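Local coordinates for iron-regulated outer membrane protein (Neisseria meningitidis, PDB 4B7O) that carries iron across the outer membrane as a TonB-dependent transporter, and probably takes it up from siderophores, at residues K343-A348 with D515-H520; G349-P354 with K390-L395; R465-K470 with N483-F488; H504-R509 with A534-N539; G689-F694 with N713-F718. One frame throughout, in Å; residues are numbered along the deposited sequence.

Contact 1: K343-A348 with D515-H520; sequences KDNGYA and DALQTH
H520 presents the edge of its imidazole to Y347 where two loops of the TonB-dependent beta-barrel meet: the backbone O of Y347 lies near the ring plane, and NE2 donates to it at 2.9 Å. The bond is bent, with an N-H...O angle of 138°. One face of the same ring is taken by Q518 O, 3.9 Å above its plane and over the centre. The Y347 ring meets Q518 at its own edge, where CD1 is 3.8 Å from OE1; the two side chains run the same way, yet ring and amide planes stand 85° apart.

Each loop is shaped by a local motif. An Asx motif folds 343-348, N345 OD1 accepting from A348 N at 2.9 Å, while a 3-10 turn spans 516-518. H520 reaches its acceptor through an unfavoured first torsion of 48°, which sets CG between backbone N and carbonyl carbon. Its ND1 is bonded to the backbone N of K522, consistent with the proton sitting on NE2.

Residues 129-133 of the plug close in behind. D515 makes a weak bond to Y132 N, and Y347 has a cation-pi contact with R523. Beside the polar bond the contact is apolar, with L517 CD1 3.5 Å from A348 CB.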
# COMPACT_ATOMS: atom_id res chain seq x y z
N LYS A 343 -25.01 3.25 15.35
CA LYS A 343 -26.13 2.45 15.81
C LYS A 343 -26.48 1.28 14.86
O LYS A 343 -26.73 0.16 15.32
CB LYS A 343 -27.34 3.35 16.07
CG LYS A 343 -28.13 3.78 14.84
CD LYS A 343 -29.38 4.47 15.34
CE LYS A 343 -29.41 5.93 14.93
NZ LYS A 343 -30.06 6.08 13.58
N ASP A 344 -26.45 1.54 13.55
CA ASP A 344 -26.79 0.54 12.54
C ASP A 344 -25.63 -0.27 11.96
O ASP A 344 -25.76 -0.94 10.95
CB ASP A 344 -27.54 1.21 11.41
CG ASP A 344 -28.92 1.63 11.82
OD1 ASP A 344 -29.57 0.87 12.60
OD2 ASP A 344 -29.34 2.70 11.37
N ASN A 345 -24.50 -0.18 12.64
CA ASN A 345 -23.31 -0.85 12.22
C ASN A 345 -23.10 -2.02 13.18
O ASN A 345 -22.62 -1.80 14.28
CB ASN A 345 -22.15 0.18 12.31
CG ASN A 345 -20.86 -0.30 11.66
OD1 ASN A 345 -20.50 -1.48 11.75
ND2 ASN A 345 -20.14 0.62 11.03
N GLY A 346 -23.48 -3.25 12.82
CA GLY A 346 -23.25 -4.44 13.70
C GLY A 346 -21.77 -4.76 13.96
O GLY A 346 -21.39 -5.21 15.06
N TYR A 347 -20.92 -4.49 12.94
CA TYR A 347 -19.49 -4.72 12.99
C TYR A 347 -18.92 -3.88 14.10
O TYR A 347 -18.10 -4.38 14.89
CB TYR A 347 -18.79 -4.39 11.64
CG TYR A 347 -19.24 -5.31 10.52
CD1 TYR A 347 -18.84 -6.66 10.49
CD2 TYR A 347 -20.09 -4.86 9.51
CE1 TYR A 347 -19.26 -7.51 9.47
CE2 TYR A 347 -20.54 -5.70 8.49
CZ TYR A 347 -20.12 -7.03 8.48
OH TYR A 347 -20.55 -7.88 7.47
N ALA A 348 -19.34 -2.62 14.17
CA ALA A 348 -18.88 -1.68 15.21
C ALA A 348 -19.60 -1.84 16.55
O ALA A 348 -19.30 -1.11 17.52
CB ALA A 348 -19.01 -0.24 14.73
N ASP A 515 -9.86 -7.63 12.91
CA ASP A 515 -10.29 -6.24 12.54
C ASP A 515 -10.44 -5.37 13.76
O ASP A 515 -11.07 -5.78 14.76
CB ASP A 515 -11.63 -6.27 11.80
CG ASP A 515 -11.56 -7.04 10.51
OD1 ASP A 515 -10.44 -7.59 10.26
OD2 ASP A 515 -12.59 -7.10 9.77
N ALA A 516 -9.86 -4.19 13.70
CA ALA A 516 -9.87 -3.27 14.84
C ALA A 516 -11.29 -2.96 15.27
O ALA A 516 -11.58 -2.90 16.46
CB ALA A 516 -9.14 -1.94 14.51
N LEU A 517 -12.16 -2.74 14.28
CA LEU A 517 -13.52 -2.31 14.53
C LEU A 517 -14.38 -3.40 15.18
O LEU A 517 -15.51 -3.15 15.57
CB LEU A 517 -14.17 -1.81 13.25
CG LEU A 517 -15.53 -1.17 13.55
CD1 LEU A 517 -15.49 -0.05 14.60
CD2 LEU A 517 -16.14 -0.72 12.23
N GLN A 518 -13.83 -4.60 15.34
CA GLN A 518 -14.62 -5.68 15.92
C GLN A 518 -13.97 -6.15 17.16
O GLN A 518 -14.45 -7.07 17.79
CB GLN A 518 -14.77 -6.84 14.96
CG GLN A 518 -15.52 -6.50 13.71
CD GLN A 518 -16.23 -7.74 13.17
OE1 GLN A 518 -17.31 -8.16 13.66
NE2 GLN A 518 -15.64 -8.35 12.16
N THR A 519 -12.90 -5.48 17.55
CA THR A 519 -12.18 -5.86 18.74
C THR A 519 -13.00 -5.90 20.06
O THR A 519 -12.69 -6.70 20.97
CB THR A 519 -10.96 -4.96 18.90
OG1 THR A 519 -10.15 -5.09 17.71
CG2 THR A 519 -10.17 -5.37 20.10
N HIS A 520 -14.04 -5.07 20.16
CA HIS A 520 -14.96 -5.05 21.32
C HIS A 520 -15.56 -6.38 21.67
O HIS A 520 -15.96 -6.61 22.82
CB HIS A 520 -16.07 -4.03 21.08
CG HIS A 520 -16.71 -4.17 19.72
ND1 HIS A 520 -17.51 -5.20 19.41
CD2 HIS A 520 -16.60 -3.39 18.59
CE1 HIS A 520 -17.91 -5.08 18.15
NE2 HIS A 520 -17.35 -3.98 17.64

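Contact 2: G349-P354 with K390-L395; sequences GNVVGP and KPQAFL
V351 and L395 meet through one methyl each: V351 holds CG1 anti to its backbone N (chi1 168°), leaving CG2 3.8 Å from L395 CD1. The two side chains meet at about a right angle. L395 turns CG away from its carbonyl carbon, and CD1 then also reaches G349 CA at 4.1 Å. G349, with a positive phi and no side chain, accepts the methyl against its bare backbone.

Q392, in the loop that follows strand 376-391, is extended beyond CG. Its NE2 passes 4.1 Å from V351 CG1 and donates to P354 O at 3.0 Å. That bond is nearly straight, at 168°, and the acceptor lies close to the amide plane, although the donor is tilted from the carbonyl plane of P354. The other end of the amide is held too, because OE1 is bonded to H356 ND1, which should fix the rotation of the group. Nearby, K522 NZ is bonded both to G349 O and to N350 OD1.

The contact joins two loops at the rim of the TonB-dependent beta-barrel, the one between strands 323-339 and 355-373 and the one that follows strand 376-391, probably on the extracellular side.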
# COMPACT_ATOMS: atom_id res chain seq x y z
N GLY A 349 -20.54 -2.80 16.59
CA GLY A 349 -21.23 -3.10 17.83
C GLY A 349 -22.57 -2.40 17.95
O GLY A 349 -23.31 -2.65 18.89
N ASN A 350 -22.91 -1.56 16.97
CA ASN A 350 -24.13 -0.77 17.03
C ASN A 350 -23.99 0.18 18.20
O ASN A 350 -24.94 0.43 18.92
CB ASN A 350 -25.38 -1.66 17.25
CG ASN A 350 -25.50 -2.77 16.24
OD1 ASN A 350 -25.13 -3.91 16.52
ND2 ASN A 350 -26.04 -2.47 15.06
N VAL A 351 -22.77 0.65 18.44
CA VAL A 351 -22.60 1.74 19.41
C VAL A 351 -23.52 2.89 19.01
O VAL A 351 -23.52 3.36 17.86
CB VAL A 351 -21.14 2.21 19.49
CG1 VAL A 351 -21.03 3.51 20.27
CG2 VAL A 351 -20.26 1.12 20.08
N VAL A 352 -24.35 3.33 19.95
CA VAL A 352 -25.22 4.47 19.68
C VAL A 352 -24.38 5.73 19.83
O VAL A 352 -23.68 5.88 20.82
CB VAL A 352 -26.43 4.49 20.66
CG1 VAL A 352 -27.41 5.63 20.29
CG2 VAL A 352 -27.12 3.11 20.66
N GLY A 353 -24.44 6.62 18.83
CA GLY A 353 -23.71 7.91 18.86
C GLY A 353 -22.23 7.71 18.60
O GLY A 353 -21.82 6.63 18.17
N PRO A 354 -21.41 8.74 18.89
CA PRO A 354 -20.01 8.68 18.50
C PRO A 354 -19.33 7.34 18.86
O PRO A 354 -19.54 6.81 19.96
CB PRO A 354 -19.36 9.87 19.25
CG PRO A 354 -20.47 10.82 19.52
CD PRO A 354 -21.73 9.99 19.62
N LYS A 390 -7.19 -0.27 20.17
CA LYS A 390 -7.89 0.28 21.36
C LYS A 390 -9.23 0.74 20.95
O LYS A 390 -9.35 1.83 20.41
CB LYS A 390 -7.17 1.52 21.90
CG LYS A 390 -5.67 1.42 21.77
CD LYS A 390 -4.98 2.76 21.95
CE LYS A 390 -3.51 2.50 22.07
NZ LYS A 390 -2.80 3.68 22.59
N PRO A 391 -10.25 -0.11 21.10
CA PRO A 391 -11.62 0.27 20.78
C PRO A 391 -12.22 1.18 21.89
O PRO A 391 -11.63 1.32 22.96
CB PRO A 391 -12.33 -1.06 20.71
CG PRO A 391 -11.55 -1.97 21.61
CD PRO A 391 -10.17 -1.44 21.73
N GLN A 392 -13.37 1.82 21.65
CA GLN A 392 -13.93 2.75 22.63
C GLN A 392 -14.29 2.06 23.93
O GLN A 392 -13.99 2.57 25.02
CB GLN A 392 -15.16 3.41 22.05
CG GLN A 392 -15.73 4.55 22.88
CD GLN A 392 -16.50 5.51 22.00
OE1 GLN A 392 -15.89 6.37 21.34
NE2 GLN A 392 -17.84 5.35 21.96
N ALA A 393 -14.96 0.92 23.83
CA ALA A 393 -15.19 0.05 24.99
C ALA A 393 -15.44 -1.36 24.48
O ALA A 393 -15.84 -1.55 23.33
CB ALA A 393 -16.39 0.56 25.75
N PHE A 394 -15.22 -2.36 25.32
CA PHE A 394 -15.60 -3.70 24.95
C PHE A 394 -17.10 -4.00 25.09
O PHE A 394 -17.75 -3.39 25.91
CB PHE A 394 -14.72 -4.67 25.70
CG PHE A 394 -13.27 -4.49 25.35
CD1 PHE A 394 -12.73 -5.11 24.19
CD2 PHE A 394 -12.44 -3.66 26.10
CE1 PHE A 394 -11.40 -4.93 23.84
CE2 PHE A 394 -11.09 -3.47 25.74
CZ PHE A 394 -10.58 -4.10 24.60
N LEU A 395 -17.64 -4.90 24.27
CA LEU A 395 -19.07 -5.14 24.21
C LEU A 395 -19.41 -6.64 24.18
O LEU A 395 -20.49 -7.04 23.76
CB LEU A 395 -19.71 -4.42 23.03
CG LEU A 395 -19.55 -2.88 22.98
CD1 LEU A 395 -19.71 -2.39 21.54
CD2 LEU A 395 -20.51 -2.14 23.90

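Contact 3: R465-K470 with N483-F488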
# COMPACT_ATOMS: atom_id res chain seq x y z
N ARG A 465 17.97 -13.13 8.59
CA ARG A 465 17.14 -12.40 9.54
C ARG A 465 16.67 -13.31 10.61
O ARG A 465 16.28 -14.44 10.34
CB ARG A 465 15.85 -11.88 8.90
CG ARG A 465 16.04 -10.67 8.07
CD ARG A 465 14.67 -10.23 7.54
NE ARG A 465 13.83 -9.71 8.63
CZ ARG A 465 14.00 -8.52 9.18
NH1 ARG A 465 14.95 -7.67 8.75
NH2 ARG A 465 13.20 -8.18 10.18
N TYR A 466 16.58 -12.75 11.80
CA TYR A 466 15.93 -13.37 12.91
C TYR A 466 14.64 -12.59 13.17
O TYR A 466 14.69 -11.43 13.50
CB TYR A 466 16.88 -13.32 14.12
CG TYR A 466 16.26 -14.02 15.27
CD1 TYR A 466 15.91 -15.36 15.15
CD2 TYR A 466 15.90 -13.32 16.43
CE1 TYR A 466 15.28 -16.02 16.17
CE2 TYR A 466 15.26 -13.98 17.47
CZ TYR A 466 14.95 -15.32 17.33
OH TYR A 466 14.32 -15.99 18.35
N ASP A 467 13.48 -13.22 12.99
CA ASP A 467 12.20 -12.53 13.11
C ASP A 467 11.45 -13.15 14.26
O ASP A 467 11.21 -14.36 14.24
CB ASP A 467 11.35 -12.72 11.84
CG ASP A 467 11.63 -11.66 10.76
OD1 ASP A 467 12.53 -11.88 9.90
OD2 ASP A 467 10.91 -10.62 10.71
N ARG A 468 11.10 -12.33 15.27
CA ARG A 468 10.37 -12.81 16.46
C ARG A 468 9.05 -12.05 16.63
O ARG A 468 9.04 -10.80 16.65
CB ARG A 468 11.25 -12.64 17.71
CG ARG A 468 10.59 -13.16 18.98
CD ARG A 468 11.56 -13.82 19.96
NE ARG A 468 10.83 -14.25 21.18
CZ ARG A 468 10.25 -15.45 21.35
NH1 ARG A 468 10.32 -16.39 20.41
NH2 ARG A 468 9.60 -15.71 22.49
N PHE A 469 7.95 -12.77 16.77
CA PHE A 469 6.74 -12.09 17.18
C PHE A 469 6.12 -12.48 18.53
O PHE A 469 6.33 -13.60 19.03
CB PHE A 469 5.71 -12.16 16.07
CG PHE A 469 4.95 -13.43 16.01
CD1 PHE A 469 3.82 -13.61 16.84
CD2 PHE A 469 5.29 -14.42 15.11
CE1 PHE A 469 3.06 -14.76 16.78
CE2 PHE A 469 4.52 -15.59 15.03
CZ PHE A 469 3.42 -15.76 15.87
N LYS A 470 5.32 -11.57 19.10
CA LYS A 470 4.47 -11.89 20.31
C LYS A 470 3.09 -11.32 20.11
O LYS A 470 2.93 -10.12 19.92
CB LYS A 470 5.08 -11.30 21.59
CG LYS A 470 4.67 -12.09 22.84
CD LYS A 470 4.12 -11.33 24.06
CE LYS A 470 5.21 -10.61 24.86
NZ LYS A 470 5.40 -9.19 24.37
N ASN A 483 11.58 -17.16 13.68
CA ASN A 483 12.04 -17.89 12.51
C ASN A 483 13.40 -17.29 12.11
O ASN A 483 13.68 -16.12 12.37
CB ASN A 483 11.09 -17.77 11.32
CG ASN A 483 9.66 -18.21 11.60
OD1 ASN A 483 8.99 -17.69 12.49
ND2 ASN A 483 9.15 -19.13 10.78
N LEU A 484 14.23 -18.10 11.45
CA LEU A 484 15.46 -17.60 10.77
C LEU A 484 15.18 -17.50 9.28
O LEU A 484 14.69 -18.45 8.66
CB LEU A 484 16.63 -18.58 11.00
CG LEU A 484 17.62 -18.30 12.15
CD1 LEU A 484 18.38 -16.98 12.02
CD2 LEU A 484 16.92 -18.34 13.50
N ASN A 485 15.48 -16.37 8.68
CA ASN A 485 15.18 -16.22 7.27
C ASN A 485 16.39 -15.88 6.44
O ASN A 485 16.95 -14.79 6.59
CB ASN A 485 14.10 -15.18 7.06
CG ASN A 485 12.83 -15.49 7.81
OD1 ASN A 485 12.08 -16.47 7.53
ND2 ASN A 485 12.54 -14.64 8.72
N PRO A 486 16.83 -16.84 5.59
CA PRO A 486 18.05 -16.69 4.81
C PRO A 486 17.76 -16.16 3.45
O PRO A 486 16.77 -16.53 2.85
CB PRO A 486 18.55 -18.13 4.68
CG PRO A 486 17.35 -18.98 4.75
CD PRO A 486 16.38 -18.25 5.63
N SER A 487 18.59 -15.28 2.95
CA SER A 487 18.35 -14.81 1.61
C SER A 487 19.64 -14.62 0.83
O SER A 487 20.66 -14.21 1.42
CB SER A 487 17.56 -13.50 1.67
OG SER A 487 18.37 -12.46 2.20
N PHE A 488 19.59 -14.86 -0.49
CA PHE A 488 20.71 -14.44 -1.37
C PHE A 488 20.24 -14.06 -2.76
O PHE A 488 19.21 -14.50 -3.23
CB PHE A 488 21.88 -15.51 -1.36
CG PHE A 488 21.60 -16.79 -2.17
CD1 PHE A 488 20.42 -17.49 -2.04
CD2 PHE A 488 22.56 -17.29 -3.06
CE1 PHE A 488 20.16 -18.64 -2.80
CE2 PHE A 488 22.33 -18.43 -3.82
CZ PHE A 488 21.14 -19.12 -3.68
O HOH W 1 8.64 -15.22 13.35
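The carboxylate oxygen D467 OD1 is gripped from two strands. Across the contact N485 ND2 offers a weak bond of 3.0 Å, bent to 125°, with carboxylate and amide planes 62° apart. From its own strand R465 NE forms a salt bridge at 2.8 Å, meeting OD1 on the syn side. A bend at chi3 (70°) folds the arginine back toward the acid, while the rest of its guanidinium bonds to N383 OD1 and A156 O. N485 OD1 is held by R536 NE, and its ND2 also bonds to S508 OG.

The backbones form an antiparallel beta hairpin in which R465-N485 and D467-N483 are hydrogen-bonded pairs. One water donates both to D467 O (2.9 Å) and to N483 OD1, tying side chain to backbone beside the second pair. On the other face L484 CD2 meets the edge of the Y466 ring, 3.6 Å from CD1.

In the barrel wall this hairpin is flanked by strand 441-455 beside 458-472 and strand 498-509 beside 478-493.

Contact 4: H504-R509 with A534-N539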
# COMPACT_ATOMS: atom_id res chain seq x y z
N HIS A 504 16.74 -15.59 -4.23
CA HIS A 504 16.00 -16.64 -3.55
C HIS A 504 16.00 -16.16 -2.09
O HIS A 504 17.06 -16.16 -1.44
CB HIS A 504 16.77 -17.94 -3.70
CG HIS A 504 16.04 -19.17 -3.25
ND1 HIS A 504 14.98 -19.64 -3.90
CD2 HIS A 504 16.28 -20.05 -2.21
CE1 HIS A 504 14.54 -20.76 -3.30
NE2 HIS A 504 15.33 -21.01 -2.27
N ASN A 505 14.83 -15.68 -1.64
CA ASN A 505 14.63 -15.02 -0.32
C ASN A 505 13.57 -15.75 0.51
O ASN A 505 12.51 -16.11 0.00
CB ASN A 505 14.18 -13.59 -0.54
CG ASN A 505 15.19 -12.80 -1.37
OD1 ASN A 505 16.34 -13.27 -1.58
ND2 ASN A 505 14.81 -11.60 -1.81
N TYR A 506 13.89 -16.05 1.76
CA TYR A 506 12.91 -16.36 2.75
C TYR A 506 12.53 -15.09 3.51
O TYR A 506 13.38 -14.16 3.73
CB TYR A 506 13.50 -17.34 3.76
CG TYR A 506 13.47 -18.75 3.25
CD1 TYR A 506 12.33 -19.52 3.41
CD2 TYR A 506 14.56 -19.30 2.54
CE1 TYR A 506 12.27 -20.81 2.91
CE2 TYR A 506 14.51 -20.58 2.06
CZ TYR A 506 13.38 -21.33 2.25
OH TYR A 506 13.33 -22.61 1.77
N ALA A 507 11.25 -15.03 3.89
CA ALA A 507 10.76 -13.97 4.83
C ALA A 507 9.53 -14.45 5.56
O ALA A 507 8.77 -15.33 5.06
CB ALA A 507 10.51 -12.62 4.09
N SER A 508 9.33 -13.91 6.76
CA SER A 508 8.13 -14.30 7.53
C SER A 508 7.28 -13.10 7.89
O SER A 508 7.78 -12.00 8.07
CB SER A 508 8.46 -15.11 8.78
OG SER A 508 9.56 -14.50 9.43
N ARG A 509 5.99 -13.35 8.01
CA ARG A 509 5.05 -12.35 8.48
C ARG A 509 4.22 -12.95 9.61
O ARG A 509 3.63 -14.01 9.45
CB ARG A 509 4.15 -11.99 7.35
CG ARG A 509 3.59 -10.59 7.43
CD ARG A 509 3.10 -10.23 6.04
NE ARG A 509 2.13 -9.16 6.06
CZ ARG A 509 2.46 -7.89 6.02
NH1 ARG A 509 3.73 -7.55 5.93
NH2 ARG A 509 1.51 -6.97 6.04
N ALA A 534 4.26 -17.78 12.32
CA ALA A 534 4.33 -16.83 11.18
C ALA A 534 4.26 -17.49 9.81
O ALA A 534 4.76 -18.58 9.62
CB ALA A 534 5.58 -15.97 11.25
N GLU A 535 3.61 -16.81 8.87
CA GLU A 535 3.55 -17.17 7.46
C GLU A 535 4.95 -17.08 6.92
O GLU A 535 5.62 -16.05 7.12
CB GLU A 535 2.71 -16.16 6.72
CG GLU A 535 1.24 -16.48 6.73
CD GLU A 535 0.39 -15.36 6.14
OE1 GLU A 535 0.94 -14.23 5.94
OE2 GLU A 535 -0.81 -15.61 5.85
N ARG A 536 5.36 -18.10 6.19
CA ARG A 536 6.78 -18.13 5.71
C ARG A 536 6.88 -18.20 4.19
O ARG A 536 6.36 -19.12 3.55
CB ARG A 536 7.59 -19.24 6.40
CG ARG A 536 9.08 -19.03 6.26
CD ARG A 536 9.82 -19.58 7.44
NE ARG A 536 11.27 -19.41 7.32
CZ ARG A 536 12.07 -20.32 6.75
NH1 ARG A 536 11.52 -21.44 6.23
NH2 ARG A 536 13.39 -20.11 6.71
N ALA A 537 7.44 -17.16 3.60
CA ALA A 537 7.47 -17.09 2.15
C ALA A 537 8.85 -17.53 1.68
O ALA A 537 9.88 -17.18 2.31
CB ALA A 537 7.20 -15.66 1.68
N ARG A 538 8.87 -18.27 0.58
CA ARG A 538 10.11 -18.44 -0.16
C ARG A 538 9.92 -17.87 -1.55
O ARG A 538 9.08 -18.35 -2.27
CB ARG A 538 10.50 -19.93 -0.24
CG ARG A 538 11.93 -20.16 -0.69
CD ARG A 538 12.25 -21.65 -0.86
NE ARG A 538 11.33 -22.42 -1.72
CZ ARG A 538 11.64 -23.59 -2.28
NH1 ARG A 538 12.86 -24.11 -2.11
NH2 ARG A 538 10.76 -24.27 -3.03
N ASN A 539 10.67 -16.84 -1.90
CA ASN A 539 10.49 -16.17 -3.17
C ASN A 539 11.71 -16.34 -4.07
O ASN A 539 12.80 -15.93 -3.75
CB ASN A 539 10.17 -14.66 -2.95
CG ASN A 539 9.73 -13.94 -4.22
OD1 ASN A 539 8.64 -14.14 -4.69
ND2 ASN A 539 10.59 -13.08 -4.76
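This is a strand-to-strand contact in the wall of the TonB-dependent beta-barrel, where strand 498-509 pairs antiparallel with 535-547. N505-N539, A507-A537 and R509-E535 are hydrogen-bonded pairs, each with two backbone bonds; the shortest include A537 N to A507 O at 2.7 Å. Y506-R538 and S508-R536 are the non-hydrogen-bonded pairs between them.

On the face of those two pairs Y506 is sandwiched by arginines. The R536 guanidinium lies over one side of the ring, its plane only 17° from that of the phenol, with CZ 3.4 Å from CD1. Its NH2 bonds to L484 O of strand 478-493, on the far side of Y506's own strand, which helps hold the group flat against the ring. Over the opposite face comes the aliphatic part of R538, a CH-pi contact with CG 3.7 Å from the ring centroid. H504 NE2 lies 3.4 Å from R538 CD; beyond CD the chain bends at chi3 (53°), and NH1 ends up at the edge of the imidazole.

The other face, toward residues of the plug, carries A507 and A537 at its middle and polar groups at the ends. R509 extends to a salt bridge with D118 and bonds to G161 O and N115 O, while E535 pairs with R512; N505 ND2 reaches A153 O. At the end of the pairing, A534 CB packs 3.3 Å from R509 O.

Contact 5: G689-F694 with N713-F718; sequences GVNDVF and NVFNTF
D692 OD1 receives the backbone N of N713 at 2.9 Å, in a nearly straight bond (173°) that arrives from above the carboxylate plane. Further back along the strand, T717 OG1 donates to G689 O at 3.2 Å. These bonds fasten a loop to the barrel strand 684-697: N713 to N716 form a type I beta turn just after strand 705-712, at a barrel end expected to be extracellular. Apolar touches add to the first shell: V690 CG1 meets N713 CB at 4.0 Å, V693 CG1 lies 4.4 Å from V714 CG2, and F715 CE2 lies 4.0 Å from N691 CB.

Behind these groups stands N713. With CG anti to the backbone N (chi1 -170°), its amide bridges the backbone of T717: OD1 accepts from T717 N, and ND2 donates to T717 O at 3.0 Å, on a lone pair in the carbonyl plane. ND2 also bonds to V733 O. The other oxygen, D692 OD2, forms a salt bridge with K90, which probably helps to position the carboxylate.

A water joins the two segments once more, accepting from N691 N and from F715 N and donating to N713 OD1 at 2.9 Å.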
# COMPACT_ATOMS: atom_id res chain seq x y z
N GLY A 689 -10.90 -1.88 -21.32
CA GLY A 689 -9.91 -0.98 -21.79
C GLY A 689 -10.22 0.43 -21.40
O GLY A 689 -11.32 0.91 -21.67
N VAL A 690 -9.23 1.10 -20.80
CA VAL A 690 -9.33 2.49 -20.40
C VAL A 690 -8.30 3.36 -21.12
O VAL A 690 -7.13 3.01 -21.16
CB VAL A 690 -9.16 2.59 -18.87
CG1 VAL A 690 -9.25 4.03 -18.42
CG2 VAL A 690 -10.29 1.81 -18.22
N ASN A 691 -8.73 4.49 -21.66
CA ASN A 691 -7.85 5.35 -22.43
C ASN A 691 -7.90 6.74 -21.87
O ASN A 691 -9.00 7.22 -21.59
CB ASN A 691 -8.28 5.42 -23.88
CG ASN A 691 -7.92 4.19 -24.65
OD1 ASN A 691 -8.77 3.32 -24.90
ND2 ASN A 691 -6.64 4.09 -25.05
N ASP A 692 -6.74 7.38 -21.73
CA ASP A 692 -6.65 8.74 -21.14
C ASP A 692 -5.86 9.60 -22.12
O ASP A 692 -5.02 9.08 -22.86
CB ASP A 692 -5.89 8.78 -19.83
CG ASP A 692 -6.43 7.83 -18.75
OD1 ASP A 692 -7.55 7.28 -18.86
OD2 ASP A 692 -5.72 7.66 -17.72
N VAL A 693 -6.08 10.90 -22.11
CA VAL A 693 -5.14 11.80 -22.75
C VAL A 693 -4.79 12.94 -21.77
O VAL A 693 -5.57 13.25 -20.91
CB VAL A 693 -5.72 12.34 -24.06
CG1 VAL A 693 -6.02 11.20 -25.02
CG2 VAL A 693 -7.00 13.09 -23.77
N PHE A 694 -3.61 13.51 -21.84
CA PHE A 694 -3.28 14.51 -20.85
C PHE A 694 -2.38 15.54 -21.48
O PHE A 694 -1.71 15.27 -22.48
CB PHE A 694 -2.52 13.84 -19.70
CG PHE A 694 -1.33 13.03 -20.15
CD1 PHE A 694 -1.50 11.73 -20.60
CD2 PHE A 694 -0.06 13.59 -20.18
CE1 PHE A 694 -0.42 10.98 -21.05
CE2 PHE A 694 1.03 12.85 -20.64
CZ PHE A 694 0.85 11.54 -21.07
N ASN A 713 -10.32 8.10 -18.93
CA ASN A 713 -11.39 7.24 -19.37
C ASN A 713 -12.22 8.00 -20.44
O ASN A 713 -13.38 8.35 -20.24
CB ASN A 713 -12.23 6.76 -18.17
CG ASN A 713 -13.21 5.68 -18.59
OD1 ASN A 713 -13.23 5.31 -19.77
ND2 ASN A 713 -13.98 5.12 -17.66
N VAL A 714 -11.59 8.23 -21.59
CA VAL A 714 -12.05 9.12 -22.63
C VAL A 714 -13.29 8.52 -23.24
O VAL A 714 -14.21 9.27 -23.66
CB VAL A 714 -11.02 9.30 -23.79
CG1 VAL A 714 -11.35 10.53 -24.62
CG2 VAL A 714 -9.63 9.49 -23.28
N PHE A 715 -13.32 7.18 -23.35
CA PHE A 715 -14.50 6.54 -23.96
C PHE A 715 -15.57 6.24 -22.95
O PHE A 715 -16.55 5.55 -23.26
CB PHE A 715 -14.14 5.33 -24.80
CG PHE A 715 -13.20 5.68 -25.89
CD1 PHE A 715 -13.64 6.42 -27.00
CD2 PHE A 715 -11.85 5.38 -25.77
CE1 PHE A 715 -12.75 6.78 -28.02
CE2 PHE A 715 -10.96 5.74 -26.77
CZ PHE A 715 -11.40 6.45 -27.89
N ASN A 716 -15.39 6.78 -21.74
CA ASN A 716 -16.42 6.63 -20.74
C ASN A 716 -16.86 5.18 -20.60
O ASN A 716 -18.03 4.86 -20.58
CB ASN A 716 -17.64 7.52 -21.06
CG ASN A 716 -18.55 7.65 -19.86
OD1 ASN A 716 -18.07 7.67 -18.73
ND2 ASN A 716 -19.84 7.67 -20.07
N THR A 717 -15.86 4.33 -20.47
CA THR A 717 -16.02 2.90 -20.31
C THR A 717 -16.54 2.56 -18.97
O THR A 717 -16.10 3.06 -17.93
CB THR A 717 -14.68 2.17 -20.36
OG1 THR A 717 -14.03 2.53 -21.58
CG2 THR A 717 -14.90 0.70 -20.29
N PHE A 718 -17.44 1.61 -19.03
CA PHE A 718 -18.10 1.14 -17.87
C PHE A 718 -17.41 -0.15 -17.59
O PHE A 718 -17.38 -1.04 -18.45
CB PHE A 718 -19.58 0.95 -18.19
CG PHE A 718 -20.37 0.26 -17.10
CD1 PHE A 718 -20.04 0.43 -15.75
CD2 PHE A 718 -21.49 -0.52 -17.43
CE1 PHE A 718 -20.75 -0.22 -14.75
CE2 PHE A 718 -22.24 -1.16 -16.43
CZ PHE A 718 -21.87 -1.02 -15.09
O HOH W 2 -11.58 4.89 -22.07

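Overall arrangement
Barrel wall and loop mouth are held by different chemistry. Contacts 3 and 4 lie in adjoining strands of the wall, with centres about 8 Å apart; contact 4 is buried and contact 3 partly buried. Paired backbones carry both, and side chains of contact 4 also bond across to contact 3. Contacts 1 and 2, about 7 Å apart between centres, share the loop after strand 323-339 and touch directly, N345 O lying 2.7 Å from N350 N. Yet contact 1 is buried against plug residues and contact 2 is a surface one, and each has a single side-chain donor meeting a carbonyl. Contact 5, partly buried, stands across the chain's centre from contacts 3 and 4, joining strand to turn.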